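Local coordinates for protein ElaA (Escherichia coli, PDB 5Z6N) that probably acts as an N-acetyltransferase of the GNAT superfamily, moving an acetyl group from acetyl coenzyme A to an amine, at residues B[75-80]-B[110-115]; B[22-27]-B[79-84]. All blocks are in the same frame, centred on the assembly; numbering follows the deposited sequence.

Interaction 1. Residues B[75-80]-B[110-115]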
# COMPACT_ATOMS: atom_id res chain seq x y z
N VAL B 75 3.10 24.37 1.10
CA VAL B 75 3.67 23.05 1.29
C VAL B 75 2.79 22.26 2.25
O VAL B 75 2.40 22.76 3.31
CB VAL B 75 5.10 23.16 1.83
CG1 VAL B 75 5.80 21.85 1.71
CG2 VAL B 75 5.87 24.25 1.10
N VAL B 76 2.46 21.02 1.89
CA VAL B 76 1.62 20.16 2.71
C VAL B 76 2.49 19.08 3.33
O VAL B 76 3.27 18.42 2.63
CB VAL B 76 0.47 19.54 1.89
CG1 VAL B 76 -0.12 18.33 2.62
CG2 VAL B 76 -0.60 20.58 1.60
N ILE B 77 2.35 18.89 4.64
CA ILE B 77 2.95 17.77 5.36
C ILE B 77 1.83 16.82 5.74
O ILE B 77 0.74 17.25 6.14
CB ILE B 77 3.72 18.23 6.61
CG1 ILE B 77 4.91 19.12 6.22
CG2 ILE B 77 4.21 17.04 7.42
CD1 ILE B 77 5.71 19.58 7.41
N GLY B 78 2.08 15.52 5.59
CA GLY B 78 1.08 14.53 5.94
C GLY B 78 1.71 13.16 6.08
O GLY B 78 2.90 12.97 5.81
N ARG B 79 0.88 12.21 6.51
CA ARG B 79 1.27 10.81 6.72
C ARG B 79 2.31 10.67 7.84
O ARG B 79 3.14 9.76 7.82
CB ARG B 79 1.80 10.17 5.43
CG ARG B 79 0.80 10.14 4.29
CD ARG B 79 -0.53 9.56 4.74
NE ARG B 79 -1.19 8.81 3.68
CZ ARG B 79 -2.03 9.36 2.80
NH1 ARG B 79 -2.60 8.62 1.87
NH2 ARG B 79 -2.28 10.66 2.84
N VAL B 80 2.24 11.55 8.84
CA VAL B 80 3.27 11.61 9.87
C VAL B 80 3.17 10.38 10.76
O VAL B 80 2.13 10.13 11.38
CB VAL B 80 3.13 12.90 10.69
CG1 VAL B 80 4.19 12.96 11.79
CG2 VAL B 80 3.21 14.12 9.77
N LYS B 110 7.37 30.03 1.57
CA LYS B 110 6.11 29.33 1.40
C LYS B 110 5.77 28.74 2.77
O LYS B 110 6.63 28.09 3.39
CB LYS B 110 6.14 28.23 0.34
CG LYS B 110 5.72 28.66 -1.05
CD LYS B 110 5.29 27.47 -1.90
CE LYS B 110 4.66 27.91 -3.22
NZ LYS B 110 5.61 28.69 -4.06
N PRO B 111 4.55 28.95 3.25
CA PRO B 111 4.14 28.34 4.52
C PRO B 111 3.88 26.85 4.35
O PRO B 111 3.90 26.30 3.25
CB PRO B 111 2.86 29.11 4.89
CG PRO B 111 2.61 30.10 3.76
CD PRO B 111 3.45 29.68 2.61
N VAL B 112 3.67 26.18 5.48
CA VAL B 112 3.51 24.73 5.53
C VAL B 112 2.15 24.42 6.12
O VAL B 112 1.86 24.82 7.26
CB VAL B 112 4.62 24.06 6.35
CG1 VAL B 112 4.17 22.70 6.83
CG2 VAL B 112 5.88 23.95 5.52
N TYR B 113 1.32 23.71 5.39
CA TYR B 113 0.06 23.26 5.91
C TYR B 113 0.17 21.83 6.40
O TYR B 113 0.96 21.09 5.88
CB TYR B 113 -1.03 23.36 4.84
CG TYR B 113 -2.38 22.92 5.33
CD1 TYR B 113 -3.20 23.79 5.99
CD2 TYR B 113 -2.81 21.62 5.18
CE1 TYR B 113 -4.40 23.39 6.47
CE2 TYR B 113 -4.01 21.22 5.67
CZ TYR B 113 -4.81 22.11 6.30
OH TYR B 113 -6.00 21.74 6.78
N LEU B 114 -0.64 21.44 7.36
CA LEU B 114 -0.63 20.11 7.84
C LEU B 114 -1.97 19.67 8.41
O LEU B 114 -2.55 20.32 9.24
CB LEU B 114 0.49 19.96 8.86
CG LEU B 114 0.70 18.73 9.74
CD1 LEU B 114 2.13 18.75 10.23
CD2 LEU B 114 -0.25 18.71 10.91
N GLY B 115 -2.47 18.56 7.94
CA GLY B 115 -3.72 18.07 8.45
C GLY B 115 -3.40 17.22 9.64
O GLY B 115 -2.48 16.47 9.61

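Interaction 2. Residues B[22-27]-B[79-84]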
# COMPACT_ATOMS: atom_id res chain seq x y z
N GLN B 22 3.79 -0.03 3.40
CA GLN B 22 3.49 -1.09 4.35
C GLN B 22 3.38 -0.54 5.77
O GLN B 22 2.53 -0.98 6.55
CB GLN B 22 4.58 -2.16 4.28
CG GLN B 22 4.75 -3.00 5.53
CD GLN B 22 5.93 -3.96 5.42
OE1 GLN B 22 5.77 -5.09 4.98
NE2 GLN B 22 7.11 -3.52 5.83
N LEU B 23 4.23 0.43 6.11
CA LEU B 23 4.15 1.08 7.41
C LEU B 23 2.97 2.05 7.48
O LEU B 23 2.33 2.17 8.53
CB LEU B 23 5.48 1.78 7.70
CG LEU B 23 5.81 2.41 9.05
CD1 LEU B 23 5.36 3.85 9.06
CD2 LEU B 23 5.20 1.63 10.21
N ARG B 24 2.66 2.71 6.37
CA ARG B 24 1.47 3.56 6.32
C ARG B 24 0.20 2.72 6.46
O ARG B 24 -0.72 3.09 7.19
CB ARG B 24 1.44 4.36 5.02
CG ARG B 24 2.17 5.69 5.08
CD ARG B 24 2.69 6.08 3.72
NE ARG B 24 1.61 6.33 2.77
CZ ARG B 24 1.78 6.90 1.58
NH1 ARG B 24 0.74 7.08 0.78
NH2 ARG B 24 2.98 7.29 1.20
N CYS B 25 0.14 1.59 5.74
CA CYS B 25 -0.98 0.68 5.88
C CYS B 25 -1.10 0.19 7.32
O CYS B 25 -2.20 0.16 7.90
CB CYS B 25 -0.81 -0.50 4.92
SG CYS B 25 -2.24 -1.59 4.78
N ALA B 26 0.03 -0.18 7.93
CA ALA B 26 0.02 -0.74 9.28
C ALA B 26 -0.51 0.25 10.31
O ALA B 26 -1.03 -0.15 11.35
CB ALA B 26 1.42 -1.20 9.66
N VAL B 27 -0.40 1.55 10.04
CA VAL B 27 -0.76 2.56 11.02
C VAL B 27 -2.09 3.25 10.73
O VAL B 27 -2.93 3.41 11.62
CB VAL B 27 0.31 3.66 11.10
CG1 VAL B 27 -0.20 4.84 11.90
CG2 VAL B 27 1.59 3.10 11.72
N ARG B 79 0.88 12.21 6.51
CA ARG B 79 1.27 10.81 6.72
C ARG B 79 2.31 10.67 7.84
O ARG B 79 3.14 9.76 7.82
CB ARG B 79 1.80 10.17 5.43
CG ARG B 79 0.80 10.14 4.29
CD ARG B 79 -0.53 9.56 4.74
NE ARG B 79 -1.19 8.81 3.68
CZ ARG B 79 -2.03 9.36 2.80
NH1 ARG B 79 -2.60 8.62 1.87
NH2 ARG B 79 -2.28 10.66 2.84
N VAL B 80 2.24 11.55 8.84
CA VAL B 80 3.27 11.61 9.87
C VAL B 80 3.17 10.38 10.76
O VAL B 80 2.13 10.13 11.38
CB VAL B 80 3.13 12.90 10.69
CG1 VAL B 80 4.19 12.96 11.79
CG2 VAL B 80 3.21 14.12 9.77
N ILE B 81 4.25 9.60 10.83
CA ILE B 81 4.25 8.33 11.55
C ILE B 81 5.50 8.19 12.40
O ILE B 81 6.60 8.56 11.99
CB ILE B 81 4.15 7.12 10.60
CG1 ILE B 81 2.94 7.24 9.68
CG2 ILE B 81 4.05 5.84 11.41
CD1 ILE B 81 2.85 6.12 8.68
N VAL B 82 5.31 7.64 13.60
CA VAL B 82 6.34 6.94 14.35
C VAL B 82 5.83 5.53 14.61
O VAL B 82 4.65 5.34 14.95
CB VAL B 82 6.68 7.65 15.68
CG1 VAL B 82 7.62 6.80 16.51
CG2 VAL B 82 7.27 9.02 15.41
N SER B 83 6.69 4.53 14.42
CA SER B 83 6.28 3.15 14.65
C SER B 83 6.05 2.91 16.14
O SER B 83 6.80 3.39 16.99
CB SER B 83 7.33 2.18 14.11
OG SER B 83 8.48 2.14 14.93
N GLU B 84 4.99 2.15 16.45
CA GLU B 84 4.45 2.13 17.81
C GLU B 84 5.44 1.59 18.83
O GLU B 84 5.33 1.91 20.02
CB GLU B 84 3.15 1.33 17.86
CG GLU B 84 3.14 0.07 17.02
CD GLU B 84 2.35 0.25 15.73
OE1 GLU B 84 2.91 0.81 14.76
OE2 GLU B 84 1.17 -0.15 15.71

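Interaction 1. Residues B[75-80]-B[110-115]
Val75, Val76 and Ile77 run parallel to Val112, Tyr113 and Leu114, joined by three backbone hydrogen bonds. Val75 N gives to Pro111 O at 3.0 Å, Tyr113 N to Val75 O, and Ile77 N to Tyr113 O at 2.9 Å, so each strand in turn supplies donor and acceptor. Ile77 fills the face that helix 91-106 covers. Its CB lies 4.0 Å from Leu114 CD1, and its branches then part. Ile77 CG2 stays with Leu114 CD1 at 3.9 Å. With CG1 anti to the carbonyl carbon (chi1 -63°), the longer arm turns back toward Val112: Ile77 CG1 comes 3.7 Å from Val112 CG1, and the tip CD1 meets the same methyl at 3.5 Å. A beta-branched residue suits this place, because one CB serves two neighbours. Val75 CB adds a contact with Val112 CG2 at 3.9 Å, and Cys103 of the helix touches both valines. On the other face Val76 CG2 reaches Tyr113 CB and approaches the tyrosine ring obliquely. The axes of 75-80 and 112-115 diverge by 30°, and strand 75-82, helix 91-106 and strand 112-117 form the beta-alpha-beta unit whose splayed parallel strands are a hallmark of the GNAT fold.

Interaction 2. Residues B[22-27]-B[79-84]
Helix 14-31 packs on the sheet of the GNAT fold here, laying Leu23, Arg24 and Val27 against Arg79 and Ile81 of strand 75-82. Residues 22-27 cross strand residues 79-82 at 84°, and Ile81 stands in the middle. Its CG2 meets Leu23 CD1 tip to tip at 3.3 Å and Val27 CG2 at 3.7 Å, so the branched aliphatic chains of Leu23, Val27 and Ile81 fill the space between helix and sheet. Arg24 is suited to the polar flank of this patch: its side chain crosses that of Ile81 at about a right angle, Arg24 CG 3.7 Å from Ile81 CD1, and a bend at chi3 (65°) carries the guanidinium on to Arg79. There Arg79 CG sits 4.2 Å above one face of the Arg24 guanidinium, offset toward its rim, and the two guanidinium planes stand 77° apart, with Arg24 NH1 3.8 Å from Arg79 NH1. Asp38 brings the pair together, its OD1 forming salt bridges with NE of both arginines, and Asp43 takes Arg24 NH2. A leucine in place of Arg24 would probably leave Asp43 without this mate and Asp38 with one arginine fewer. Arg79 itself has a positive phi, and between Gly78, bonded to Arg64, and Ile81, bonded to Tyr62, the strand carries one extra residue: a beta bulge, as is characteristic of the fourth strand in GNAT enzymes.

In the fold
Both interactions use strand 75-82, at points about 17 Å apart between centres and on opposite sides of the chain's centre. Interaction 1 pairs its first half edge to edge with strand 112-117, so backbone hydrogen bonds set the register and aliphatic side chains fill in beneath helix 91-106. Interaction 2 takes over at Arg79, where the strand bulges; residues 22-27 meet 79-84 through side chains, with no hydrogen bond between the two segments. Each has an apolar, buried centre, around Ile77 in one and Ile81 in the other. Their margins differ: Lys110 and Pro111 border interaction 1, whereas interaction 2 has a charged flank of arginines, probably offset in part by Asp38 and Asp43, and a solvent-facing end at Glu84.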